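Side-chain contact in putative fimbrial subunit (Corynebacterium diphtheriae, PDB 4HSQ), which probably forms the shaft of a bacterial surface pilus as its major pilin, built from domains stiffened by Lys-Asn isopeptide bonds: residues V151-G156 against L225-A230. Residues are numbered along the deposited sequence; the frame is centred on the assembly and turned at random.
Sequences VVKKDG and LKETKA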
ATOM      1  N   VAL A 151      11.103 -16.450  -2.791  1.00 15.87           N
ATOM      2  CA  VAL A 151      11.153 -17.814  -2.305  1.00 16.47           C
ATOM      3  C   VAL A 151      12.201 -18.585  -3.099  1.00 21.06           C
ATOM      4  O   VAL A 151      12.215 -18.489  -4.317  1.00 18.52           O
ATOM      5  CB  VAL A 151       9.756 -18.477  -2.369  1.00 21.12           C
ATOM      6  CG1 VAL A 151       9.825 -19.971  -2.059  1.00 21.14           C
ATOM      7  CG2 VAL A 151       8.804 -17.777  -1.405  1.00 21.50           C
ATOM      8  N   VAL A 152      13.099 -19.305  -2.413  1.00 19.12           N
ATOM      9  CA  VAL A 152      14.105 -20.099  -3.129  1.00 20.16           C
ATOM     10  C   VAL A 152      13.898 -21.563  -2.712  1.00 21.93           C
ATOM     11  O   VAL A 152      13.902 -21.876  -1.528  1.00 21.42           O
ATOM     12  CB  VAL A 152      15.564 -19.581  -3.007  1.00 25.42           C
ATOM     13  CG1 VAL A 152      15.909 -19.169  -1.594  1.00 26.86           C
ATOM     14  CG2 VAL A 152      16.590 -20.574  -3.579  1.00 24.80           C
ATOM     15  N   LYS A 153      13.602 -22.425  -3.695  1.00 18.27           N
ATOM     16  CA  LYS A 153      13.343 -23.828  -3.426  1.00 16.69           C
ATOM     17  C   LYS A 153      14.615 -24.620  -3.568  1.00 19.75           C
ATOM     18  O   LYS A 153      15.245 -24.585  -4.610  1.00 19.01           O
ATOM     19  CB  LYS A 153      12.258 -24.374  -4.331  1.00 16.60           C
ATOM     20  CG  LYS A 153      11.751 -25.749  -3.904  1.00 16.50           C
ATOM     21  CD  LYS A 153      10.964 -25.607  -2.599  1.00 16.34           C
ATOM     22  CE  LYS A 153      10.393 -26.851  -2.073  1.00 19.86           C
ATOM     23  NZ  LYS A 153      11.375 -27.953  -1.953  1.00 18.27           N
ATOM     24  N   LYS A 154      14.981 -25.346  -2.518  1.00 18.04           N
ATOM     25  CA  LYS A 154      16.217 -26.112  -2.537  1.00 17.23           C
ATOM     26  C   LYS A 154      16.006 -27.553  -2.137  1.00 21.88           C
ATOM     27  O   LYS A 154      14.991 -27.912  -1.545  1.00 20.51           O
ATOM     28  CB  LYS A 154      17.232 -25.457  -1.582  1.00 18.91           C
ATOM     29  CG  LYS A 154      17.814 -24.149  -2.132  1.00 34.78           C
ATOM     30  CD  LYS A 154      18.929 -23.598  -1.266  1.00 42.97           C
ATOM     31  CE  LYS A 154      19.676 -22.515  -2.000  1.00 49.41           C
ATOM     32  NZ  LYS A 154      20.656 -21.825  -1.124  1.00 55.11           N
ATOM     33  N   ASP A 155      16.984 -28.383  -2.450  1.00 21.84           N
ATOM     34  CA  ASP A 155      16.982 -29.787  -2.050  1.00 22.54           C
ATOM     35  C   ASP A 155      17.559 -29.823  -0.633  1.00 29.75           C
ATOM     36  O   ASP A 155      18.637 -29.266  -0.412  1.00 29.84           O
ATOM     37  CB  ASP A 155      17.839 -30.598  -3.039  1.00 23.47           C
ATOM     38  CG  ASP A 155      17.905 -32.095  -2.810  1.00 30.18           C
ATOM     39  OD1 ASP A 155      18.023 -32.834  -3.802  1.00 29.06           O
ATOM     40  OD2 ASP A 155      17.904 -32.521  -1.634  1.00 35.94           O
ATOM     41  N   GLY A 156      16.855 -30.471   0.286  1.00 30.40           N
ATOM     42  CA  GLY A 156      17.244 -30.595   1.689  1.00 33.47           C
ATOM     43  C   GLY A 156      18.615 -31.207   1.922  1.00 44.93           C
ATOM     44  O   GLY A 156      19.322 -30.814   2.856  1.00 43.79           O
ATOM     45  N   LEU A 225       3.415 -19.297   3.618  1.00 13.51           N
ATOM     46  CA  LEU A 225       3.543 -19.909   2.280  1.00 13.15           C
ATOM     47  C   LEU A 225       3.140 -21.343   2.408  1.00 18.91           C
ATOM     48  O   LEU A 225       3.677 -22.032   3.257  1.00 18.61           O
ATOM     49  CB  LEU A 225       5.003 -19.835   1.773  1.00 13.13           C
ATOM     50  CG  LEU A 225       5.468 -18.432   1.407  1.00 18.21           C
ATOM     51  CD1 LEU A 225       6.975 -18.323   1.505  1.00 18.08           C
ATOM     52  CD2 LEU A 225       5.001 -18.078   0.011  1.00 15.49           C
ATOM     53  N   LYS A 226       2.205 -21.798   1.579  1.00 15.32           N
ATOM     54  CA  LYS A 226       1.741 -23.171   1.561  1.00 13.55           C
ATOM     55  C   LYS A 226       2.259 -23.812   0.299  1.00 15.87           C
ATOM     56  O   LYS A 226       1.877 -23.385  -0.777  1.00 14.72           O
ATOM     57  CB  LYS A 226       0.200 -23.210   1.594  1.00 15.92           C
ATOM     58  CG  LYS A 226      -0.347 -24.615   1.694  1.00 19.63           C
ATOM     59  CD  LYS A 226      -1.857 -24.607   1.586  1.00 26.09           C
ATOM     60  CE  LYS A 226      -2.430 -25.977   1.861  1.00 39.69           C
ATOM     61  NZ  LYS A 226      -3.915 -25.980   1.796  1.00 52.48           N
ATOM     62  N   GLU A 227       3.113 -24.815   0.415  1.00 14.98           N
ATOM     63  CA  GLU A 227       3.607 -25.511  -0.778  1.00 15.51           C
ATOM     64  C   GLU A 227       2.558 -26.502  -1.198  1.00 19.16           C
ATOM     65  O   GLU A 227       2.235 -27.403  -0.434  1.00 18.78           O
ATOM     66  CB  GLU A 227       4.937 -26.182  -0.489  1.00 16.10           C
ATOM     67  CG  GLU A 227       5.612 -26.680  -1.754  1.00 19.41           C
ATOM     68  CD  GLU A 227       6.924 -27.374  -1.475  1.00 24.68           C
ATOM     69  OE1 GLU A 227       7.548 -27.094  -0.427  1.00 19.95           O
ATOM     70  OE2 GLU A 227       7.330 -28.203  -2.314  1.00 21.98           O
ATOM     71  N   THR A 228       1.951 -26.283  -2.363  1.00 16.13           N
ATOM     72  CA  THR A 228       0.830 -27.127  -2.813  1.00 15.96           C
ATOM     73  C   THR A 228       1.310 -28.237  -3.751  1.00 21.54           C
ATOM     74  O   THR A 228       0.629 -29.260  -3.876  1.00 19.98           O
ATOM     75  CB  THR A 228      -0.266 -26.267  -3.458  1.00 19.67           C
ATOM     76  OG1 THR A 228       0.334 -25.467  -4.468  1.00 20.44           O
ATOM     77  CG2 THR A 228      -0.966 -25.338  -2.428  1.00 19.73           C
ATOM     78  N   LYS A 229       2.476 -28.036  -4.399  1.00 17.64           N
ATOM     79  CA  LYS A 229       3.053 -29.037  -5.302  1.00 17.26           C
ATOM     80  C   LYS A 229       4.552 -29.003  -5.202  1.00 17.58           C
ATOM     81  O   LYS A 229       5.152 -27.934  -5.279  1.00 16.72           O
ATOM     82  CB  LYS A 229       2.607 -28.809  -6.759  1.00 17.69           C
ATOM     83  CG  LYS A 229       3.018 -29.956  -7.687  1.00 25.36           C
ATOM     84  CD  LYS A 229       2.743 -29.609  -9.145  1.00 34.97           C
ATOM     85  CE  LYS A 229       3.929 -28.988  -9.836  1.00 43.88           C
ATOM     86  NZ  LYS A 229       5.098 -29.912  -9.937  1.00 49.12           N
ATOM     87  N   ALA A 230       5.163 -30.167  -4.984  1.00 15.98           N
ATOM     88  CA  ALA A 230       6.622 -30.220  -4.868  1.00 15.73           C
ATOM     89  C   ALA A 230       7.249 -30.362  -6.261  1.00 19.18           C
ATOM     90  O   ALA A 230       6.551 -30.771  -7.194  1.00 20.21           O
ATOM     91  CB  ALA A 230       7.029 -31.386  -3.971  1.00 16.95           C
TER
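Leu225 meets Val151 between two facing sheets: its CD1 presses on Val151 CG2 at 3.5 Å, tighter than usual for two methyls, while CD2 lies further off. The two branched chains pass alongside one another, running opposite ways, and such apolar residues suit this buried interface. Two residues on, the alternation of the strand turns Glu227 to the same interior. Its CG lies anti to the backbone N (chi1 -169°) and the chain runs on extended, so the carboxylate is carried across to Lys153. There a bend at chi2 (70°) helps bring Lys153 CE up to both oxygens, 3.3 Å from Glu227 OE1 and 3.4 Å from OE2, with Lys153 NZ 4.1 Å from OE2. NZ is an amide nitrogen, bonded to Asn271 CG, and so has no ammonium charge to pair with the carboxylate. This Lys-Asn isopeptide bond ties strand 142-155 to the neighbouring parallel strand 264-271, as in CnaB-type domains, prealbumin-like β-sandwiches in which a Glu lies beside a bond linking the first and last strands. In such domains the acid typically assists bond formation, a role consistent with the position of Glu227. A classic β bulge follows, Thr228 and Lys229 pairing opposite Glu167.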